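Local atomic coordinates of GH5 (Bacteroidetes bacterium AC2a, PDB entry 4YHG), a protein that probably hydrolyses internal beta-1,4-glucosidic bonds of cellulose, as a TIM-barrel endoglucanase of glycoside hydrolase family 5. Residues Ala328-Asn333 with Phe343-His348; Leu220-Leu225 with Phe281-Arg286; Trp257-Lys262 with Arg310-Arg315. The protein carries 1 engineered substitution. One frame throughout, in Å; residues are numbered along the deposited sequence.

Interaction 1: Ala328-Asn333 with Phe343-His348; sequences ALYWDN and FGVIDH. With BGC (beta-D-glucopyranose), chain C; BGC (beta-D-glucopyranose), chain B.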
loop_
_atom_site.group_PDB
_atom_site.type_symbol
_atom_site.label_atom_id
_atom_site.label_comp_id
_atom_site.label_asym_id
_atom_site.label_seq_id
_atom_site.Cartn_x
_atom_site.Cartn_y
_atom_site.Cartn_z
ATOM N N ALA A 328 -1.615 8.153 -3.146
ATOM C CA ALA A 328 -1.709 7.422 -1.908
ATOM C C ALA A 328 -3.035 6.703 -1.746
ATOM O O ALA A 328 -4.082 7.279 -2.026
ATOM C CB ALA A 328 -1.518 8.380 -0.737
ATOM N N LEU A 329 -2.975 5.483 -1.214
ATOM C CA LEU A 329 -4.159 4.671 -1.020
ATOM C C LEU A 329 -4.472 4.391 0.449
ATOM O O LEU A 329 -3.656 3.812 1.209
ATOM C CB LEU A 329 -4.019 3.378 -1.813
ATOM C CG LEU A 329 -3.886 3.645 -3.339
ATOM C CD1 LEU A 329 -2.432 3.789 -3.773
ATOM C CD2 LEU A 329 -4.525 2.546 -4.162
ATOM N N TYR A 330 -5.660 4.807 0.868
ATOM C CA TYR A 330 -6.058 4.656 2.283
ATOM C C TYR A 330 -6.286 3.191 2.647
ATOM O O TYR A 330 -6.850 2.445 1.849
ATOM C CB TYR A 330 -7.304 5.485 2.564
ATOM C CG TYR A 330 -7.887 5.258 3.928
ATOM C CD1 TYR A 330 -7.354 5.885 5.049
ATOM C CD2 TYR A 330 -8.963 4.423 4.102
ATOM C CE1 TYR A 330 -7.891 5.680 6.309
ATOM C CE2 TYR A 330 -9.491 4.186 5.361
ATOM C CZ TYR A 330 -8.956 4.825 6.458
ATOM O OH TYR A 330 -9.459 4.591 7.688
ATOM N N TRP A 331 -5.839 2.783 3.830
ATOM C CA TRP A 331 -6.037 1.438 4.294
ATOM C C TRP A 331 -7.425 1.273 4.940
ATOM O O TRP A 331 -7.711 1.875 5.979
ATOM C CB TRP A 331 -4.942 1.053 5.297
ATOM C CG TRP A 331 -5.121 -0.342 5.831
ATOM C CD1 TRP A 331 -5.558 -0.696 7.087
ATOM C CD2 TRP A 331 -4.927 -1.558 5.115
ATOM N NE1 TRP A 331 -5.619 -2.055 7.195
ATOM C CE2 TRP A 331 -5.251 -2.616 5.998
ATOM C CE3 TRP A 331 -4.505 -1.863 3.815
ATOM C CZ2 TRP A 331 -5.181 -3.936 5.627
ATOM C CZ3 TRP A 331 -4.413 -3.176 3.452
ATOM C CH2 TRP A 331 -4.747 -4.208 4.354
ATOM N N ASP A 332 -8.286 0.471 4.311
ATOM C CA ASP A 332 -9.618 0.200 4.853
ATOM C C ASP A 332 -9.748 -1.297 5.141
ATOM O O ASP A 332 -9.767 -2.117 4.240
ATOM C CB ASP A 332 -10.666 0.672 3.861
ATOM C CG ASP A 332 -12.058 0.622 4.418
ATOM O OD1 ASP A 332 -12.429 -0.411 5.050
ATOM O OD2 ASP A 332 -12.798 1.608 4.202
ATOM N N ASN A 333 -9.825 -1.664 6.409
ATOM C CA ASN A 333 -10.005 -3.075 6.766
ATOM C C ASN A 333 -11.441 -3.456 7.091
ATOM O O ASN A 333 -11.682 -4.574 7.514
ATOM C CB ASN A 333 -9.095 -3.448 7.935
ATOM C CG ASN A 333 -9.426 -2.679 9.211
ATOM O OD1 ASN A 333 -10.457 -1.998 9.313
ATOM N ND2 ASN A 333 -8.557 -2.794 10.184
ATOM N N PHE A 343 -10.152 1.193 10.989
ATOM C CA PHE A 343 -9.843 1.826 9.699
ATOM C C PHE A 343 -11.021 1.826 8.718
ATOM O O PHE A 343 -10.983 2.512 7.705
ATOM C CB PHE A 343 -8.660 1.110 9.045
ATOM C CG PHE A 343 -7.330 1.440 9.635
ATOM C CD1 PHE A 343 -6.713 2.626 9.338
ATOM C CD2 PHE A 343 -6.644 0.502 10.408
ATOM C CE1 PHE A 343 -5.458 2.923 9.843
ATOM C CE2 PHE A 343 -5.375 0.783 10.918
ATOM C CZ PHE A 343 -4.784 2.002 10.640
ATOM N N GLY A 344 -12.066 1.067 9.004
ATOM C CA GLY A 344 -13.190 0.984 8.074
ATOM C C GLY A 344 -13.926 2.302 7.890
ATOM O O GLY A 344 -14.360 2.885 8.872
ATOM N N VAL A 345 -14.038 2.754 6.631
ATOM C CA VAL A 345 -14.852 3.908 6.252
ATOM C C VAL A 345 -15.866 3.575 5.165
ATOM O O VAL A 345 -16.850 4.296 5.027
ATOM C CB VAL A 345 -14.004 5.134 5.785
ATOM C CG1 VAL A 345 -12.989 5.560 6.844
ATOM C CG2 VAL A 345 -13.308 4.875 4.470
ATOM N N ILE A 346 -15.622 2.527 4.368
ATOM C CA ILE A 346 -16.567 2.102 3.311
ATOM C C ILE A 346 -16.844 0.602 3.404
ATOM O O ILE A 346 -15.919 -0.192 3.486
ATOM C CB ILE A 346 -16.045 2.475 1.904
ATOM C CG1 ILE A 346 -16.279 3.961 1.643
ATOM C CG2 ILE A 346 -16.742 1.669 0.817
ATOM C CD1 ILE A 346 -15.580 4.494 0.420
ATOM N N ASP A 347 -18.115 0.218 3.387
ATOM C CA ASP A 347 -18.484 -1.180 3.478
ATOM C C ASP A 347 -17.962 -1.946 2.280
ATOM O O ASP A 347 -18.122 -1.517 1.144
ATOM C CB ASP A 347 -19.998 -1.332 3.523
ATOM C CG ASP A 347 -20.421 -2.762 3.734
ATOM O OD1 ASP A 347 -20.539 -3.554 2.777
ATOM O OD2 ASP A 347 -20.640 -3.114 4.883
ATOM N N HIS A 348 -17.370 -3.101 2.534
ATOM C CA HIS A 348 -16.691 -3.840 1.477
ATOM C C HIS A 348 -17.648 -4.574 0.519
ATOM O O HIS A 348 -17.259 -4.931 -0.596
ATOM C CB HIS A 348 -15.668 -4.802 2.091
ATOM C CG HIS A 348 -14.469 -4.109 2.666
ATOM N ND1 HIS A 348 -13.229 -4.703 2.761
ATOM C CD2 HIS A 348 -14.319 -2.851 3.148
ATOM C CE1 HIS A 348 -12.373 -3.850 3.297
ATOM N NE2 HIS A 348 -13.009 -2.715 3.527
HETATM C C2 BGC C . 0.030 -4.321 6.204
HETATM C C3 BGC C . -1.518 -4.362 6.347
HETATM C C4 BGC C . -1.864 -4.033 7.814
HETATM C C5 BGC C . -1.389 -2.616 8.094
HETATM C C6 BGC C . -1.943 -2.027 9.394
HETATM C C1 BGC C . 0.680 -3.055 6.853
HETATM O O1 BGC C . 2.113 -3.205 7.030
HETATM O O2 BGC C . 0.394 -4.407 4.813
HETATM O O3 BGC C . -2.060 -5.640 5.906
HETATM O O4 BGC C . -3.248 -4.186 8.147
HETATM O O5 BGC C . 0.055 -2.686 8.116
HETATM O O6 BGC C . -1.358 -2.720 10.499
HETATM C C2 BGC B . -5.058 -5.040 9.555
HETATM C C3 BGC B . -5.383 -5.875 10.820
HETATM C C4 BGC B . -4.818 -7.290 10.607
HETATM C C5 BGC B . -3.298 -7.160 10.349
HETATM C C6 BGC B . -2.650 -8.536 10.282
HETATM C C1 BGC B . -3.530 -5.012 9.305
HETATM O O2 BGC B . -5.555 -3.690 9.610
HETATM O O3 BGC B . -6.786 -5.925 11.207
HETATM O O4 BGC B . -5.050 -8.100 11.772
HETATM O O5 BGC B . -2.991 -6.357 9.175
HETATM O O6 BGC B . -1.430 -8.441 9.560
#

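Interaction 2: Leu220-Leu225 with Phe281-Arg286; sequences LTVENL and FNMYIR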
loop_
_atom_site.group_PDB
_atom_site.type_symbol
_atom_site.label_atom_id
_atom_site.label_comp_id
_atom_site.label_asym_id
_atom_site.label_seq_id
_atom_site.Cartn_x
_atom_site.Cartn_y
_atom_site.Cartn_z
ATOM N N LEU A 220 14.190 3.608 5.051
ATOM C CA LEU A 220 14.958 2.405 4.718
ATOM C C LEU A 220 14.902 2.158 3.201
ATOM O O LEU A 220 15.816 1.578 2.617
ATOM C CB LEU A 220 14.471 1.194 5.544
ATOM C CG LEU A 220 14.705 1.292 7.067
ATOM C CD1 LEU A 220 14.063 0.106 7.789
ATOM C CD2 LEU A 220 16.200 1.374 7.384
ATOM N N THR A 221 13.825 2.625 2.576
ATOM C CA THR A 221 13.692 2.579 1.140
ATOM C C THR A 221 14.686 3.515 0.446
ATOM O O THR A 221 15.486 3.072 -0.379
ATOM C CB THR A 221 12.253 2.900 0.717
ATOM O OG1 THR A 221 11.363 1.917 1.271
ATOM C CG2 THR A 221 12.116 2.884 -0.804
ATOM N N VAL A 222 14.691 4.794 0.807
ATOM C CA VAL A 222 15.626 5.711 0.163
ATOM C C VAL A 222 17.083 5.345 0.402
ATOM O O VAL A 222 17.921 5.682 -0.424
ATOM C CB VAL A 222 15.422 7.202 0.527
ATOM C CG1 VAL A 222 13.942 7.540 0.645
ATOM C CG2 VAL A 222 16.193 7.601 1.780
ATOM N N GLU A 223 17.383 4.685 1.521
ATOM C CA GLU A 223 18.755 4.311 1.850
ATOM C C GLU A 223 19.215 3.041 1.146
ATOM O O GLU A 223 20.375 2.968 0.743
ATOM C CB GLU A 223 18.948 4.164 3.375
ATOM C CG GLU A 223 18.934 5.503 4.114
ATOM C CD GLU A 223 18.820 5.361 5.623
ATOM O OE1 GLU A 223 19.640 4.607 6.222
ATOM O OE2 GLU A 223 17.928 6.018 6.188
ATOM N N ASN A 224 18.331 2.049 1.008
ATOM C CA ASN A 224 18.788 0.726 0.577
ATOM C C ASN A 224 18.122 0.116 -0.660
ATOM O O ASN A 224 18.666 -0.846 -1.213
ATOM C CB ASN A 224 18.710 -0.261 1.738
ATOM C CG ASN A 224 19.338 0.282 2.997
ATOM O OD1 ASN A 224 20.555 0.273 3.143
ATOM N ND2 ASN A 224 18.508 0.747 3.920
ATOM N N LEU A 225 16.977 0.655 -1.094
ATOM C CA LEU A 225 16.314 0.163 -2.305
ATOM C C LEU A 225 17.171 0.414 -3.551
ATOM O O LEU A 225 17.612 1.522 -3.784
ATOM C CB LEU A 225 14.955 0.829 -2.504
ATOM C CG LEU A 225 14.229 0.348 -3.767
ATOM C CD1 LEU A 225 12.742 0.133 -3.533
ATOM C CD2 LEU A 225 14.413 1.344 -4.892
ATOM N N PHE A 281 10.471 12.887 -2.369
ATOM C CA PHE A 281 10.389 13.803 -3.487
ATOM C C PHE A 281 11.789 14.085 -4.051
ATOM O O PHE A 281 11.976 14.128 -5.254
ATOM C CB PHE A 281 9.704 15.107 -3.053
ATOM C CG PHE A 281 9.659 16.151 -4.123
ATOM C CD1 PHE A 281 8.674 16.111 -5.109
ATOM C CD2 PHE A 281 10.611 17.160 -4.175
ATOM C CE1 PHE A 281 8.644 17.068 -6.102
ATOM C CE2 PHE A 281 10.577 18.115 -5.170
ATOM C CZ PHE A 281 9.601 18.068 -6.128
ATOM N N ASN A 282 12.773 14.281 -3.192
ATOM C CA ASN A 282 14.143 14.502 -3.680
ATOM C C ASN A 282 14.834 13.254 -4.223
ATOM O O ASN A 282 15.561 13.338 -5.218
ATOM C CB ASN A 282 15.004 15.138 -2.600
ATOM C CG ASN A 282 14.531 16.529 -2.247
ATOM O OD1 ASN A 282 14.008 17.279 -3.103
ATOM N ND2 ASN A 282 14.677 16.888 -0.989
ATOM N N MET A 283 14.590 12.098 -3.598
ATOM C CA MET A 283 15.229 10.857 -4.056
ATOM C C MET A 283 14.586 10.380 -5.383
ATOM O O MET A 283 15.284 10.069 -6.349
ATOM C CB MET A 283 15.173 9.774 -2.967
ATOM C CG MET A 283 15.894 8.459 -3.280
ATOM S SD MET A 283 17.671 8.569 -3.658
ATOM C CE MET A 283 18.056 9.782 -2.359
ATOM N N TYR A 284 13.262 10.370 -5.450
ATOM C CA TYR A 284 12.578 9.738 -6.582
ATOM C C TYR A 284 11.873 10.695 -7.536
ATOM O O TYR A 284 12.241 10.753 -8.683
ATOM C CB TYR A 284 11.598 8.690 -6.055
ATOM C CG TYR A 284 12.297 7.631 -5.227
ATOM C CD1 TYR A 284 13.351 6.880 -5.761
ATOM C CD2 TYR A 284 11.943 7.417 -3.912
ATOM C CE1 TYR A 284 14.006 5.926 -5.003
ATOM C CE2 TYR A 284 12.582 6.472 -3.150
ATOM C CZ TYR A 284 13.605 5.718 -3.697
ATOM O OH TYR A 284 14.228 4.781 -2.918
ATOM N N ILE A 285 10.871 11.443 -7.064
ATOM C CA ILE A 285 10.091 12.303 -7.950
ATOM C C ILE A 285 11.016 13.249 -8.768
ATOM O O ILE A 285 10.896 13.368 -9.995
ATOM C CB ILE A 285 9.032 13.099 -7.178
ATOM C CG1 ILE A 285 8.079 12.173 -6.408
ATOM C CG2 ILE A 285 8.227 13.995 -8.112
ATOM C CD1 ILE A 285 7.127 11.357 -7.250
ATOM N N ARG A 286 11.955 13.907 -8.104
ATOM C CA ARG A 286 12.893 14.782 -8.815
ATOM C C ARG A 286 13.700 14.041 -9.883
ATOM O O ARG A 286 14.209 14.659 -10.823
ATOM C CB ARG A 286 13.872 15.443 -7.839
ATOM C CG ARG A 286 13.352 16.671 -7.119
ATOM C CD ARG A 286 14.500 17.537 -6.635
ATOM N NE ARG A 286 13.990 18.678 -5.869
ATOM C CZ ARG A 286 13.691 19.888 -6.366
ATOM N NH1 ARG A 286 13.849 20.174 -7.665
ATOM N NH2 ARG A 286 13.224 20.831 -5.548
#

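Interaction 3: Trp257-Lys262 with Arg310-Arg315; sequences WGHTGK and RLYYFR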
loop_
_atom_site.group_PDB
_atom_site.type_symbol
_atom_site.label_atom_id
_atom_site.label_comp_id
_atom_site.label_asym_id
_atom_site.label_seq_id
_atom_site.Cartn_x
_atom_site.Cartn_y
_atom_site.Cartn_z
ATOM N N TRP A 257 -3.051 15.496 17.070
ATOM C CA TRP A 257 -1.873 15.523 16.210
ATOM C C TRP A 257 -1.668 16.956 15.726
ATOM O O TRP A 257 -2.625 17.696 15.485
ATOM C CB TRP A 257 -2.058 14.538 15.034
ATOM C CG TRP A 257 -0.902 14.491 14.073
ATOM C CD1 TRP A 257 0.231 13.719 14.174
ATOM C CD2 TRP A 257 -0.756 15.270 12.869
ATOM N NE1 TRP A 257 1.073 13.993 13.115
ATOM C CE2 TRP A 257 0.482 14.925 12.298
ATOM C CE3 TRP A 257 -1.553 16.236 12.232
ATOM C CZ2 TRP A 257 0.943 15.512 11.131
ATOM C CZ3 TRP A 257 -1.104 16.804 11.086
ATOM C CH2 TRP A 257 0.136 16.446 10.531
ATOM N N GLY A 258 -0.421 17.373 15.629
ATOM C CA GLY A 258 -0.103 18.685 15.079
ATOM C C GLY A 258 0.124 19.755 16.118
ATOM O O GLY A 258 -0.022 19.520 17.312
ATOM N N HIS A 259 0.448 20.956 15.648
ATOM C CA HIS A 259 0.855 22.040 16.548
ATOM C C HIS A 259 -0.230 22.522 17.544
ATOM O O HIS A 259 0.127 23.136 18.546
ATOM C CB HIS A 259 1.356 23.232 15.737
ATOM C CG HIS A 259 0.263 23.985 15.055
ATOM N ND1 HIS A 259 -0.389 23.503 13.936
ATOM C CD2 HIS A 259 -0.304 25.177 15.340
ATOM C CE1 HIS A 259 -1.309 24.368 13.563
ATOM N NE2 HIS A 259 -1.281 25.391 14.400
ATOM N N THR A 260 -1.518 22.282 17.269
ATOM C CA THR A 260 -2.586 22.683 18.191
ATOM C C THR A 260 -3.029 21.561 19.111
ATOM O O THR A 260 -3.828 21.788 20.013
ATOM C CB THR A 260 -3.854 23.196 17.485
ATOM O OG1 THR A 260 -4.449 22.123 16.727
ATOM C CG2 THR A 260 -3.534 24.408 16.625
ATOM N N GLY A 261 -2.522 20.358 18.896
ATOM C CA GLY A 261 -2.858 19.233 19.778
ATOM C C GLY A 261 -2.095 19.271 21.083
ATOM O O GLY A 261 -0.988 19.825 21.140
ATOM N N LYS A 262 -2.710 18.740 22.142
ATOM C CA LYS A 262 -2.023 18.552 23.424
ATOM C C LYS A 262 -1.774 17.066 23.718
ATOM O O LYS A 262 -0.735 16.691 24.247
ATOM C CB LYS A 262 -2.779 19.217 24.580
ATOM C CG LYS A 262 -2.895 20.741 24.461
ATOM C CD LYS A 262 -2.514 21.465 25.747
ATOM C CE LYS A 262 -3.452 22.629 26.073
ATOM N NZ LYS A 262 -4.803 22.158 26.527
ATOM N N ARG A 310 -8.269 14.002 13.311
ATOM C CA ARG A 310 -8.080 12.992 12.281
ATOM C C ARG A 310 -8.302 13.567 10.906
ATOM O O ARG A 310 -7.493 13.334 9.999
ATOM C CB ARG A 310 -9.009 11.818 12.515
ATOM C CG ARG A 310 -8.727 10.600 11.663
ATOM C CD ARG A 310 -9.997 9.751 11.577
ATOM N NE ARG A 310 -9.815 8.539 10.785
ATOM C CZ ARG A 310 -10.813 7.803 10.322
ATOM N NH1 ARG A 310 -12.069 8.144 10.570
ATOM N NH2 ARG A 310 -10.567 6.701 9.629
ATOM N N LEU A 311 -9.369 14.348 10.748
ATOM C CA LEU A 311 -9.631 15.017 9.473
ATOM C C LEU A 311 -8.501 16.008 9.152
ATOM O O LEU A 311 -8.037 16.073 8.015
ATOM C CB LEU A 311 -10.991 15.711 9.486
ATOM C CG LEU A 311 -12.168 14.781 9.879
ATOM C CD1 LEU A 311 -13.492 15.497 9.733
ATOM C CD2 LEU A 311 -12.183 13.476 9.071
ATOM N N TYR A 312 -8.029 16.739 10.159
ATOM C CA TYR A 312 -6.942 17.663 9.957
ATOM C C TYR A 312 -5.669 16.950 9.440
ATOM O O TYR A 312 -5.025 17.416 8.493
ATOM C CB TYR A 312 -6.658 18.453 11.242
ATOM C CG TYR A 312 -5.366 19.253 11.192
ATOM C CD1 TYR A 312 -5.232 20.353 10.339
ATOM C CD2 TYR A 312 -4.268 18.891 11.972
ATOM C CE1 TYR A 312 -4.030 21.080 10.271
ATOM C CE2 TYR A 312 -3.084 19.603 11.916
ATOM C CZ TYR A 312 -2.961 20.700 11.073
ATOM O OH TYR A 312 -1.750 21.389 11.054
ATOM N N TYR A 313 -5.333 15.822 10.065
ATOM C CA TYR A 313 -4.215 14.983 9.653
ATOM C C TYR A 313 -4.324 14.612 8.187
ATOM O O TYR A 313 -3.352 14.757 7.417
ATOM C CB TYR A 313 -4.222 13.728 10.510
ATOM C CG TYR A 313 -3.198 12.647 10.202
ATOM C CD1 TYR A 313 -1.863 12.796 10.567
ATOM C CD2 TYR A 313 -3.575 11.444 9.609
ATOM C CE1 TYR A 313 -0.934 11.785 10.328
ATOM C CE2 TYR A 313 -2.648 10.428 9.360
ATOM C CZ TYR A 313 -1.336 10.602 9.722
ATOM O OH TYR A 313 -0.382 9.607 9.502
ATOM N N PHE A 314 -5.503 14.147 7.791
ATOM C CA PHE A 314 -5.735 13.775 6.423
ATOM C C PHE A 314 -5.584 14.965 5.519
ATOM O O PHE A 314 -4.868 14.870 4.525
ATOM C CB PHE A 314 -7.128 13.171 6.215
ATOM C CG PHE A 314 -7.318 11.814 6.819
ATOM C CD1 PHE A 314 -6.310 10.868 6.803
ATOM C CD2 PHE A 314 -8.541 11.467 7.348
ATOM C CE1 PHE A 314 -6.506 9.620 7.372
ATOM C CE2 PHE A 314 -8.755 10.220 7.900
ATOM C CZ PHE A 314 -7.729 9.296 7.923
ATOM N N ARG A 315 -6.250 16.077 5.822
ATOM C CA ARG A 315 -6.175 17.226 4.931
ATOM C C ARG A 315 -4.715 17.622 4.717
ATOM O O ARG A 315 -4.295 17.885 3.611
ATOM C CB ARG A 315 -6.990 18.406 5.466
ATOM C CG ARG A 315 -8.503 18.158 5.445
ATOM C CD ARG A 315 -9.294 19.437 5.575
ATOM N NE ARG A 315 -8.894 20.188 6.756
ATOM C CZ ARG A 315 -9.430 20.055 7.974
ATOM N NH1 ARG A 315 -10.427 19.195 8.190
ATOM N NH2 ARG A 315 -8.974 20.818 8.973
#

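Interaction 1: Ala328-Asn333 with Phe343-His348
The glycan pocket at the C-terminal end of barrel strand 327-332 is built partly from W331 and N333, which rest against F343 of the loop that follows. The indole of W331 turns its CD1 edge to the face of F343, with CD1 3.7 Å from F343 CD2 and planes at 81°, an edge-to-face (T-shaped) pair. Because W331 CG lies anti to the backbone N (chi1 179°), the indole also reaches the sugars: C3 of the chain C glucose sits over one face, and NE1 donates to O2 of the chain B glucose at 2.9 Å. N333 ND2 binds that same O2 at 3.2 Å and D341 O as well, while its OD1 accepts from N335 N.

Behind the pocket, the Y330 hydroxyl donates to F343 O at 2.6 Å, the acceptor lying in plane at the ring edge. V345 CG2 packs 4.0 Å from Y330 CE2. The carboxylate of D332 takes three bonds from V345, I346 and H348. I346 N approaches OD2 at 3.0 Å on its syn lone pair, and V345 N comes to this oxygen from above the carboxylate plane. H348 NE2 donates to OD1 at 2.8 Å, with an N-H...O angle of 158°; the acceptor is nearly in the imidazole plane, yet the donor stands above that of the carboxylate.

W18 NE1 and G334 N add further bonds to D332. Such a density of donors round one buried carboxylate would probably stabilise its negative charge, and H348, whose ND1 bonds Q23 OE1, may be polarised by it.

Interaction 2: Leu220-Leu225 with Phe281-Arg286
The phenol ring of Y284, which reaches V222 and T221 across the contact, has M283 CG of its own helix 3.5 Å above the centre of one face, while V222 CG1 and T221 CG2 approach it obliquely. V222 CG1 comes to 4.2 Å from Y284 CE2.

The M283 side chain leaves its backbone extended at the first torsion (chi1 -176°) and then bends, so that CG lies over the tyrosine face and also meets V222 CB from another side, at 4.0 Å. The far end of the tyrosine lies against the last turn of helix 218-224. Its nearest neighbour there is polar: T221 O stands 3.3 Å from Y284 OH, a close approach whose geometry does not settle whether a hydrogen bond forms. Carbon atoms complete the surroundings, with Y284 OH 3.5 Å from V222 CA and the same distance from T221 CG2, and L225 CD2 at 4.0 Å from Y284 OH. T221 OG1 is bonded to N217 O.

The side chains of V222 and Y284 bridge short helical axes 10.7 Å apart at 63°, with M283 beside them. Near the end of helix 270-285 the turn widens: R286 N bonds F281 O at 2.9 Å, an i to i+5 pairing characteristic of a pi-type turn. These are neighbouring outer helices of the alpha/beta barrel, one after strand 209-212 and the other after strand 236-242. T221 and Y284 both touch V238 of the latter strand, which ties the pair to the barrel wall.

Chemically the joint is mainly apolar, methyl, methylene and ring carbon packing, and its one polar feature is a tyrosine hydroxyl set beside a backbone carbonyl as well as V222 CA, T221 CG2 and L225 CD2.

Interaction 3: Trp257-Lys262 with Arg310-Arg315
The segment 257-262 passes W257 alongside Y312 and Y313 and then folds into a type I beta turn from G258 to G261, closed by G261 N to G258 O at 3.1 Å. G258 has a positive phi, and a CB there would collide with Y312 CE2, which in fact lies 4.4 Å from G258 CA.

W257 carries most of the contact. With chi1 at 180° the indole extends away from its own backbone N and onto helix 304-323. There Y313 turns an edge to the indole face: Y313 CD1 stands over the centre of the bicyclic system, 3.6 Å from W257 CD2, and the planes, at 84°, are close to perpendicular, which makes the pair T-shaped. Y312 meets the rim of the six-membered ring instead. Its CE2 is 3.5 Å from W257 CZ3, and the planes are at 47°, an oblique meeting of the two rings.

W257, Y312 and Y313 thus form an aromatic cluster on the outside of the alpha/beta barrel, joining the long loop between helices 246-249 and 270-285 to the helix that precedes the last barrel strand. Y248 adds a further ring, meeting W257 and lying edge-to-face with Y313. A leucine in place of W257 would probably leave the Y313 edge without its aromatic face and open a gap beside Y312.

The polar ends are held by residues beyond the cluster. Y313 OH bonds D244 O. H259 ND1 bonds E270 OE2, and Y312 OH bonds that same E270 oxygen, so one carboxylate oxygen ties the beta turn to the helix, while the imidazole stacks on Y381.

How the interactions relate
All three contacts belong to one eight-stranded parallel barrel. Interaction 2 closes before interaction 1 opens, whereas the segments of interactions 2 and 3 alternate along the chain. Interaction 1 shapes the sugar-binding end of the last strand; interactions 2 and 3 lie among the outer helices and loops, their centres about 26 Å apart. Interactions 1 and 3 have centres about 20 Å apart, yet touch: helix 304-323 leads into strand 327-332, and R310 NH2 packs 3.1 Å from Y330 OH, with F314 also against Y330. Interaction 2, about 27 Å from interaction 1 between centres, lies across the chain's centre from it. Interaction 1 thus belongs to the pocket, while 2 and 3 are peripheral packing.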